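Local coordinates for MW1564 protein (Staphylococcus aureus, PDB 3NTV) that probably catalyses methyl transfer from S-adenosylmethionine to the hydroxyl group of a caffeoyl-CoA-like acceptor, using a Rossmann-type fold, at residues T99-N104 with E136-K141; K64-M69 with L171-N176; E41-F46 with S85-A90. All blocks are in the same frame, centred on the assembly; numbering follows the deposited sequence.

How the contacts relate
Contacts 1 and 2 reach the central sheet of a Rossmann-type methyltransferase at strands 97-102 and 170-175, their centres about 18 Å apart and nearest atoms about 11 Å apart; contact 3 pairs two helical segments over it. Contact 3 joins both: its centre lies about 20 Å from that of contact 1 and about 16 Å from that of contact 2, yet it touches each. Ser86 OG is 2.9 Å from Thr100 OG1, a probable hydrogen bond, and Gln88 OE1 is 3.1 Å from Lys64 NZ, another. The sulfate at the start of helix 84-90 lies beside the glycine-containing loop that in related enzymes binds the cofactor, and probably comes from the crystallisation liquor.

Contact 1. Residues T99-N104 with E136-K141; sequences TTIERN and ENVNDK
Val138 is pressed by its CG1 methyl against two residues of strand 97-102, and the whole contact is apolar. The closer pair is Thr99 CG2 with Val138 CG1 at 3.6 Å, the two side chains crossing obliquely. Ile101, two residues further along the same face of the strand, reaches the same methyl with its terminal CD1, 4.1 Å from Val138 CG1 and at about a right angle. Branched side chains suit this place because their methyls cover the sheet without long flexible arms. Thr99 serves by being two-faced: CG2 stands opposite the backbone N across the CA-CB bond (chi1 -72° for OG1), offering a methyl to Val138, while OG1 is hydrogen-bonded to His97 and Arg125.

Strand 97-102 is the second strand in chain order of a Rossmann-type sheet, and helix 135-138 packs against the side of the strand through Val138. Val138 also lies against Ile127 of strand 124-128 and Tyr162 of helix 155-162, so it covers a small patch of one face, between the sheet and helix 155-162.

Polar bonds run within each segment or to residues outside it. Glu102, at the end of the strand, takes the N-H of Asn104 on the anti side of OE2, 2.9 Å away with an angle of 161°; its OE1 accepts Thr80 N. Class I methyltransferases commonly carry an acidic residue here that meets the ribose of the cofactor. At the end of the short helix, Asn139 ND2 donates a hydrogen bond to Glu136 OE1 from above the carboxylate plane at 3.1 Å, and Asp140 pairs with Arg125 in a salt bridge.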
loop_
_atom_site.group_PDB
_atom_site.type_symbol
_atom_site.label_atom_id
_atom_site.label_comp_id
_atom_site.label_asym_id
_atom_site.label_seq_id
_atom_site.Cartn_x
_atom_site.Cartn_y
_atom_site.Cartn_z
ATOM N N THR A 99 -5.468 13.880 16.294
ATOM C CA THR A 99 -4.753 15.010 16.865
ATOM C C THR A 99 -3.800 15.471 15.750
ATOM O O THR A 99 -3.016 14.655 15.233
ATOM C CB THR A 99 -3.999 14.642 18.146
ATOM O OG1 THR A 99 -4.959 14.456 19.189
ATOM C CG2 THR A 99 -3.070 15.777 18.607
ATOM N N THR A 100 -3.894 16.763 15.375
ATOM C CA THR A 100 -3.040 17.337 14.329
ATOM C C THR A 100 -2.243 18.511 14.879
ATOM O O THR A 100 -2.830 19.461 15.403
ATOM C CB THR A 100 -3.868 17.755 13.091
ATOM O OG1 THR A 100 -4.742 16.704 12.710
ATOM C CG2 THR A 100 -2.996 18.089 11.899
ATOM N N ILE A 101 -0.909 18.446 14.751
ATOM C CA ILE A 101 -0.021 19.524 15.204
ATOM C C ILE A 101 0.299 20.381 13.996
ATOM O O ILE A 101 0.745 19.852 12.966
ATOM C CB ILE A 101 1.270 18.976 15.867
ATOM C CG1 ILE A 101 0.951 18.014 17.045
ATOM C CG2 ILE A 101 2.242 20.130 16.277
ATOM C CD1 ILE A 101 2.192 17.197 17.575
ATOM N N GLU A 102 0.153 21.703 14.138
ATOM C CA GLU A 102 0.478 22.620 13.062
ATOM C C GLU A 102 0.958 23.946 13.625
ATOM O O GLU A 102 0.354 24.488 14.551
ATOM C CB GLU A 102 -0.712 22.809 12.096
ATOM C CG GLU A 102 -0.401 23.659 10.855
ATOM C CD GLU A 102 0.876 23.362 10.086
ATOM O OE1 GLU A 102 1.106 22.183 9.728
ATOM O OE2 GLU A 102 1.656 24.313 9.846
ATOM N N ARG A 103 2.062 24.467 13.062
ATOM C CA ARG A 103 2.596 25.742 13.538
ATOM C C ARG A 103 2.190 26.946 12.695
ATOM O O ARG A 103 2.212 28.069 13.212
ATOM C CB ARG A 103 4.123 25.678 13.696
ATOM C CG ARG A 103 4.914 25.549 12.397
ATOM C CD ARG A 103 6.365 25.881 12.661
ATOM N NE ARG A 103 7.123 26.032 11.422
ATOM C CZ ARG A 103 8.335 26.575 11.350
ATOM N NH1 ARG A 103 8.934 27.029 12.447
ATOM N NH2 ARG A 103 8.955 26.674 10.183
ATOM N N ASN A 104 1.888 26.743 11.399
ATOM C CA ASN A 104 1.557 27.855 10.499
ATOM C C ASN A 104 0.168 28.414 10.752
ATOM O O ASN A 104 -0.828 27.710 10.573
ATOM C CB ASN A 104 1.774 27.451 9.034
ATOM C CG ASN A 104 1.580 28.560 8.029
ATOM O OD1 ASN A 104 0.464 29.015 7.776
ATOM N ND2 ASN A 104 2.655 28.969 7.382
ATOM N N GLU A 136 3.882 17.218 25.557
ATOM C CA GLU A 136 3.010 17.332 26.725
ATOM C C GLU A 136 1.569 17.763 26.413
ATOM O O GLU A 136 0.711 17.720 27.295
ATOM C CB GLU A 136 3.645 18.288 27.770
ATOM C CG GLU A 136 4.880 17.711 28.450
ATOM C CD GLU A 136 4.744 16.370 29.156
ATOM O OE1 GLU A 136 3.696 16.118 29.801
ATOM O OE2 GLU A 136 5.709 15.576 29.081
ATOM N N ASN A 137 1.304 18.188 25.173
ATOM C CA ASN A 137 -0.038 18.595 24.762
ATOM C C ASN A 137 -0.768 17.473 24.033
ATOM O O ASN A 137 -1.964 17.595 23.786
ATOM C CB ASN A 137 0.009 19.868 23.934
ATOM C CG ASN A 137 0.511 21.038 24.751
ATOM O OD1 ASN A 137 0.148 21.204 25.922
ATOM N ND2 ASN A 137 1.408 21.827 24.178
ATOM N N VAL A 138 -0.052 16.395 23.698
ATOM C CA VAL A 138 -0.662 15.261 22.967
ATOM C C VAL A 138 -0.494 13.914 23.656
ATOM O O VAL A 138 -0.982 12.897 23.147
ATOM C CB VAL A 138 -0.142 15.211 21.496
ATOM C CG1 VAL A 138 -0.305 16.561 20.786
ATOM C CG2 VAL A 138 1.304 14.711 21.402
ATOM N N ASN A 139 0.208 13.880 24.796
ATOM C CA ASN A 139 0.479 12.624 25.484
ATOM C C ASN A 139 -0.648 12.124 26.406
ATOM O O ASN A 139 -0.381 11.303 27.285
ATOM C CB ASN A 139 1.807 12.700 26.228
ATOM C CG ASN A 139 1.815 13.683 27.379
ATOM O OD1 ASN A 139 0.934 14.535 27.514
ATOM N ND2 ASN A 139 2.814 13.559 28.233
ATOM N N ASP A 140 -1.892 12.573 26.182
ATOM C CA ASP A 140 -3.066 12.143 26.940
ATOM C C ASP A 140 -3.684 10.873 26.312
ATOM O O ASP A 140 -4.667 10.347 26.815
ATOM C CB ASP A 140 -4.116 13.271 27.001
ATOM C CG ASP A 140 -4.557 13.822 25.646
ATOM O OD1 ASP A 140 -3.683 14.064 24.790
ATOM O OD2 ASP A 140 -5.780 14.009 25.448
ATOM N N LYS A 141 -3.136 10.418 25.184
ATOM C CA LYS A 141 -3.655 9.258 24.472
ATOM C C LYS A 141 -2.531 8.361 24.040
ATOM O O LYS A 141 -1.382 8.810 23.905
ATOM C CB LYS A 141 -4.378 9.724 23.188
ATOM C CG LYS A 141 -5.695 10.428 23.438
ATOM C CD LYS A 141 -6.168 11.154 22.203
ATOM C CE LYS A 141 -7.284 12.120 22.512
ATOM N NZ LYS A 141 -8.528 11.429 22.948
#

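Contact 2. Residues K64-M69 with L171-N176; sequences KQLIRM and LVITDN
Leu66 lies on the buried side of helix 57-70 and meets two residues of strand 170-175, Leu171 and Ile173, by hydrocarbon contact. The tighter part is methyl against methyl: Leu66 CD1 stands 3.9 Å from Ile173 CD1, with the two side chains crossing obliquely. Leucine extends here, CG opposite the carbonyl carbon (chi1 -63°) and chi2 at 177°, which carries CD1 to Ile173. Ile173 answers with a folded side chain, chi2 at -52°, and offers only its CD1 to the helix. The contact with Leu171 is looser: Leu66 CA and Leu171 CA are 9.0 Å apart, a gap bridged by Leu171 CD1, which comes within 4.2 Å of Leu66 CB.

Around the helix from Leu66, Gln65, Arg68 and Met69, a selenomethionine, turn to the second subunit, the last two partly exposed. Arg68 packs on Thr215 and Gln65 on Ile229 of that neighbouring chain. Leu171 itself touches Met69 of the neighbouring subunit, so the sheet side of this contact lies close to the dimer interface.

At the far end of the strand, Asp175 OD1 accepts a weak bond from Asn176 N. The pair is consistent with the Asp-Asn that helps to hold a divalent metal in caffeoyl-CoA O-methyltransferases, although no metal is bound in this structure.

The contact thus sets helix 57-70 on the sheet face. Ile173 and Leu171 also rest on Met145 of strand 143-149; from strand 225-230, Ile227 meets Leu66 and Ile173, Ile229 meets Leu171, and Leu225 meets Ile173.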
loop_
_atom_site.group_PDB
_atom_site.type_symbol
_atom_site.label_atom_id
_atom_site.label_comp_id
_atom_site.label_asym_id
_atom_site.label_seq_id
_atom_site.Cartn_x
_atom_site.Cartn_y
_atom_site.Cartn_z
ATOM N N LYS A 64 -6.410 5.242 4.312
ATOM C CA LYS A 64 -7.773 4.972 4.778
ATOM C C LYS A 64 -7.975 3.444 4.867
ATOM O O LYS A 64 -8.580 2.969 5.814
ATOM C CB LYS A 64 -8.789 5.615 3.834
ATOM C CG LYS A 64 -8.748 7.146 3.922
ATOM C CD LYS A 64 -9.813 7.814 3.073
ATOM C CE LYS A 64 -11.214 7.721 3.637
ATOM N NZ LYS A 64 -12.157 8.495 2.769
ATOM N N GLN A 65 -7.445 2.672 3.884
ATOM C CA GLN A 65 -7.547 1.221 3.891
ATOM C C GLN A 65 -6.763 0.631 5.080
ATOM O O GLN A 65 -7.222 -0.307 5.714
ATOM C CB GLN A 65 -7.050 0.656 2.542
ATOM C CG GLN A 65 -7.510 -0.760 2.260
ATOM C CD GLN A 65 -8.852 -0.838 1.555
ATOM O OE1 GLN A 65 -8.969 -1.399 0.466
ATOM N NE2 GLN A 65 -9.904 -0.317 2.165
ATOM N N LEU A 66 -5.585 1.211 5.391
ATOM C CA LEU A 66 -4.762 0.747 6.519
ATOM C C LEU A 66 -5.505 1.000 7.834
ATOM O O LEU A 66 -5.466 0.159 8.723
ATOM C CB LEU A 66 -3.400 1.472 6.518
ATOM C CG LEU A 66 -2.507 1.226 5.288
ATOM C CD1 LEU A 66 -1.227 2.043 5.359
ATOM C CD2 LEU A 66 -2.182 -0.210 5.139
ATOM N N ILE A 67 -6.211 2.140 7.943
ATOM C CA ILE A 67 -7.009 2.475 9.123
ATOM C C ILE A 67 -8.101 1.397 9.304
ATOM O O ILE A 67 -8.280 0.874 10.398
ATOM C CB ILE A 67 -7.596 3.906 8.973
ATOM C CG1 ILE A 67 -6.511 4.955 9.226
ATOM C CG2 ILE A 67 -8.812 4.136 9.915
ATOM C CD1 ILE A 67 -6.848 6.342 8.653
ATOM N N ARG A 68 -8.788 1.038 8.215
ATOM C CA ARG A 68 -9.823 0.001 8.252
ATOM C C ARG A 68 -9.270 -1.363 8.692
ATOM O O ARG A 68 -9.833 -1.976 9.597
ATOM C CB ARG A 68 -10.486 -0.138 6.878
ATOM C CG ARG A 68 -11.284 1.097 6.462
ATOM C CD ARG A 68 -12.019 0.842 5.151
ATOM N NE ARG A 68 -12.597 2.080 4.638
ATOM C CZ ARG A 68 -12.087 2.829 3.666
ATOM N NH1 ARG A 68 -11.016 2.418 2.987
ATOM N NH2 ARG A 68 -12.665 3.972 3.334
HETATM N N MSE A 69 -8.170 -1.834 8.062
HETATM C CA MSE A 69 -7.566 -3.136 8.363
HETATM C C MSE A 69 -7.075 -3.252 9.795
HETATM O O MSE A 69 -7.194 -4.313 10.400
HETATM C CB MSE A 69 -6.332 -3.345 7.483
HETATM C CG MSE A 69 -6.624 -3.565 6.043
HETATM SE SE MSE A 69 -4.894 -3.579 5.181
HETATM C CE MSE A 69 -3.959 -4.499 6.313
ATOM N N LEU A 171 1.229 1.902 13.715
ATOM C CA LEU A 171 1.881 2.265 12.465
ATOM C C LEU A 171 2.443 3.663 12.432
ATOM O O LEU A 171 1.786 4.600 12.877
ATOM C CB LEU A 171 0.854 2.194 11.291
ATOM C CG LEU A 171 0.038 0.919 11.123
ATOM C CD1 LEU A 171 -0.971 1.082 9.970
ATOM C CD2 LEU A 171 0.952 -0.280 10.849
ATOM N N VAL A 172 3.607 3.825 11.772
ATOM C CA VAL A 172 4.135 5.143 11.421
ATOM C C VAL A 172 4.023 5.189 9.897
ATOM O O VAL A 172 4.609 4.333 9.199
ATOM C CB VAL A 172 5.577 5.466 11.864
ATOM C CG1 VAL A 172 5.946 6.916 11.475
ATOM C CG2 VAL A 172 5.737 5.270 13.361
ATOM N N ILE A 173 3.254 6.160 9.394
ATOM C CA ILE A 173 3.101 6.369 7.956
ATOM C C ILE A 173 3.919 7.616 7.601
ATOM O O ILE A 173 3.651 8.708 8.128
ATOM C CB ILE A 173 1.611 6.555 7.548
ATOM C CG1 ILE A 173 0.715 5.358 8.014
ATOM C CG2 ILE A 173 1.512 6.797 6.032
ATOM C CD1 ILE A 173 1.210 4.014 7.629
ATOM N N THR A 174 4.941 7.454 6.757
ATOM C CA THR A 174 5.761 8.606 6.355
ATOM C C THR A 174 5.494 8.931 4.897
ATOM O O THR A 174 5.762 8.104 4.010
ATOM C CB THR A 174 7.277 8.402 6.584
ATOM O OG1 THR A 174 7.546 7.910 7.901
ATOM C CG2 THR A 174 8.050 9.695 6.375
ATOM N N ASP A 175 5.010 10.153 4.648
ATOM C CA ASP A 175 4.797 10.640 3.292
ATOM C C ASP A 175 6.059 11.328 2.785
ATOM O O ASP A 175 6.912 11.728 3.583
ATOM C CB ASP A 175 3.614 11.627 3.244
ATOM C CG ASP A 175 3.000 11.816 1.867
ATOM O OD1 ASP A 175 3.376 11.063 0.930
ATOM O OD2 ASP A 175 2.179 12.736 1.712
ATOM N N ASN A 176 6.156 11.479 1.456
ATOM C CA ASN A 176 7.212 12.236 0.808
ATOM C C ASN A 176 8.608 11.665 0.984
ATOM O O ASN A 176 9.583 12.413 1.019
ATOM C CB ASN A 176 7.112 13.710 1.235
ATOM C CG ASN A 176 7.542 14.709 0.200
ATOM O OD1 ASN A 176 7.655 14.415 -1.001
ATOM N ND2 ASN A 176 7.801 15.907 0.665
#

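Contact 3. Residues E41-F46 with S85-A90; sequences EVLREF and SSMQFA. With SO4 (sulfate ion), chain C.
Glu41 and Gln88 bring the backbones of the two segments closest, 8.4 Å between Glu41 CA and Gln88 CA, a spacing wide enough for side chains to fill. Residues 85-90 are regular helix, with Phe89 N bonded to Ser85 O and Ala90 N to Ser86 O, while residues 41-46 enter helix 43-49 through a tighter turn in which Arg44 N is bonded to Glu41 O.

Two meetings bridge the gap. Leu43 CD1 packs on the selenomethionine methyl, 3.5 Å from Met87 CE, tighter than usual van der Waals contact and with side chains at about a right angle. The bend of Met87 at chi3 (-66°) turns that methyl to the leucine. The carboxylate of Glu41 comes near the amide of Gln88, with Glu41 OE1 3.1 Å from Gln88 NE2, but the angle is poor and the planes lie 48° apart, so this is proximity and not a bond. Glu41 is engaged elsewhere: its OE2 takes Arg44 NE on the syn side, within the guanidinium plane, in a 2.8 Å salt bridge, and its OE1 takes the hydroxyl of Tyr84. Gln88 OE1 is bonded to Ser38 OG and Lys64 NZ.

Ser85 N donates to sulfate O1 at 2.7 Å and 161°, joined by the backbone N-H groups of Ala81, Ile82, Tyr84 and Val55. Several such groups together, at the start of helix 84-90, suit an anion, here probably from the crystallisation liquor.

Leu43 and Met87 both touch Asn114 of helix 105-117, Gln88 meets Leu60 of helix 57-70, and strand 74-78 lies beneath Phe89.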
loop_
_atom_site.group_PDB
_atom_site.type_symbol
_atom_site.label_atom_id
_atom_site.label_comp_id
_atom_site.label_asym_id
_atom_site.label_seq_id
_atom_site.Cartn_x
_atom_site.Cartn_y
_atom_site.Cartn_z
ATOM N N GLU A 41 -13.929 15.930 -0.420
ATOM C CA GLU A 41 -13.131 15.894 -1.655
ATOM C C GLU A 41 -13.152 17.225 -2.420
ATOM O O GLU A 41 -12.175 17.570 -3.083
ATOM C CB GLU A 41 -13.538 14.703 -2.545
ATOM C CG GLU A 41 -12.484 14.283 -3.568
ATOM C CD GLU A 41 -11.076 14.012 -3.061
ATOM O OE1 GLU A 41 -10.916 13.580 -1.894
ATOM O OE2 GLU A 41 -10.128 14.203 -3.853
ATOM N N VAL A 42 -14.234 18.014 -2.246
ATOM C CA VAL A 42 -14.410 19.344 -2.837
ATOM C C VAL A 42 -13.244 20.293 -2.461
ATOM O O VAL A 42 -12.914 21.182 -3.245
ATOM C CB VAL A 42 -15.808 19.924 -2.471
ATOM C CG1 VAL A 42 -16.059 21.265 -3.158
ATOM C CG2 VAL A 42 -16.918 18.936 -2.824
ATOM N N LEU A 43 -12.584 20.064 -1.298
ATOM C CA LEU A 43 -11.450 20.882 -0.848
ATOM C C LEU A 43 -10.159 20.706 -1.659
ATOM O O LEU A 43 -9.285 21.570 -1.579
ATOM C CB LEU A 43 -11.176 20.703 0.647
ATOM C CG LEU A 43 -12.262 21.226 1.583
ATOM C CD1 LEU A 43 -12.161 20.564 2.914
ATOM C CD2 LEU A 43 -12.190 22.756 1.737
ATOM N N ARG A 44 -10.032 19.597 -2.426
ATOM C CA ARG A 44 -8.862 19.350 -3.292
ATOM C C ARG A 44 -8.727 20.513 -4.295
ATOM O O ARG A 44 -7.623 21.001 -4.541
ATOM C CB ARG A 44 -9.003 17.995 -4.029
ATOM C CG ARG A 44 -7.753 17.608 -4.826
ATOM C CD ARG A 44 -7.702 16.127 -5.185
ATOM N NE ARG A 44 -7.533 15.264 -4.008
ATOM C CZ ARG A 44 -6.370 14.996 -3.420
ATOM N NH1 ARG A 44 -5.247 15.539 -3.876
ATOM N NH2 ARG A 44 -6.321 14.193 -2.369
ATOM N N GLU A 45 -9.882 21.001 -4.777
ATOM C CA GLU A 45 -10.063 22.128 -5.705
ATOM C C GLU A 45 -9.449 23.393 -5.115
ATOM O O GLU A 45 -8.618 24.018 -5.770
ATOM C CB GLU A 45 -11.568 22.326 -5.998
ATOM C CG GLU A 45 -12.268 21.197 -6.762
ATOM C CD GLU A 45 -11.826 19.759 -6.524
ATOM O OE1 GLU A 45 -10.881 19.313 -7.216
ATOM O OE2 GLU A 45 -12.401 19.089 -5.636
ATOM N N PHE A 46 -9.786 23.718 -3.848
ATOM C CA PHE A 46 -9.233 24.871 -3.133
ATOM C C PHE A 46 -7.700 24.770 -3.016
ATOM O O PHE A 46 -7.008 25.756 -3.267
ATOM C CB PHE A 46 -9.895 25.018 -1.743
ATOM C CG PHE A 46 -9.307 26.101 -0.866
ATOM C CD1 PHE A 46 -9.774 27.410 -0.943
ATOM C CD2 PHE A 46 -8.286 25.814 0.035
ATOM C CE1 PHE A 46 -9.225 28.413 -0.137
ATOM C CE2 PHE A 46 -7.730 26.818 0.831
ATOM C CZ PHE A 46 -8.210 28.111 0.747
ATOM N N SER A 85 -6.546 15.765 5.320
ATOM C CA SER A 85 -6.331 14.374 5.716
ATOM C C SER A 85 -7.017 14.038 7.026
ATOM O O SER A 85 -7.569 12.938 7.133
ATOM C CB SER A 85 -4.847 14.019 5.773
ATOM O OG SER A 85 -4.221 14.842 6.738
ATOM N N SER A 86 -7.006 14.988 7.995
ATOM C CA SER A 86 -7.641 14.813 9.311
ATOM C C SER A 86 -9.116 14.464 9.149
ATOM O O SER A 86 -9.590 13.499 9.722
ATOM C CB SER A 86 -7.536 16.094 10.134
ATOM O OG SER A 86 -6.209 16.577 10.185
HETATM N N MSE A 87 -9.827 15.245 8.329
HETATM C CA MSE A 87 -11.258 15.011 8.110
HETATM C C MSE A 87 -11.514 13.740 7.314
HETATM O O MSE A 87 -12.439 13.005 7.633
HETATM C CB MSE A 87 -11.910 16.210 7.443
HETATM C CG MSE A 87 -11.868 17.442 8.332
HETATM SE SE MSE A 87 -12.783 18.959 7.522
HETATM C CE MSE A 87 -11.617 19.227 6.068
ATOM N N GLN A 88 -10.639 13.425 6.331
ATOM C CA GLN A 88 -10.789 12.189 5.569
ATOM C C GLN A 88 -10.664 10.977 6.494
ATOM O O GLN A 88 -11.460 10.054 6.403
ATOM C CB GLN A 88 -9.774 12.133 4.410
ATOM C CG GLN A 88 -10.140 13.069 3.254
ATOM C CD GLN A 88 -11.208 12.507 2.336
ATOM O OE1 GLN A 88 -11.893 11.551 2.658
ATOM N NE2 GLN A 88 -11.358 13.082 1.149
ATOM N N PHE A 89 -9.714 11.012 7.439
ATOM C CA PHE A 89 -9.560 9.895 8.380
ATOM C C PHE A 89 -10.750 9.832 9.344
ATOM O O PHE A 89 -11.270 8.744 9.594
ATOM C CB PHE A 89 -8.253 10.020 9.183
ATOM C CG PHE A 89 -6.969 10.082 8.372
ATOM C CD1 PHE A 89 -6.879 9.464 7.131
ATOM C CD2 PHE A 89 -5.841 10.716 8.876
ATOM C CE1 PHE A 89 -5.680 9.487 6.402
ATOM C CE2 PHE A 89 -4.654 10.750 8.139
ATOM C CZ PHE A 89 -4.590 10.140 6.908
ATOM N N ALA A 90 -11.170 10.989 9.893
ATOM C CA ALA A 90 -12.295 11.031 10.831
ATOM C C ALA A 90 -13.600 10.585 10.161
ATOM O O ALA A 90 -14.462 10.016 10.833
ATOM C CB ALA A 90 -12.456 12.435 11.392
HETATM S S SO4 C . -3.833 18.026 4.471
HETATM O O1 SO4 C . -4.258 17.183 5.614
HETATM O O2 SO4 C . -4.721 19.177 4.418
HETATM O O3 SO4 C . -2.437 18.477 4.705
HETATM O O4 SO4 C . -3.837 17.179 3.264
#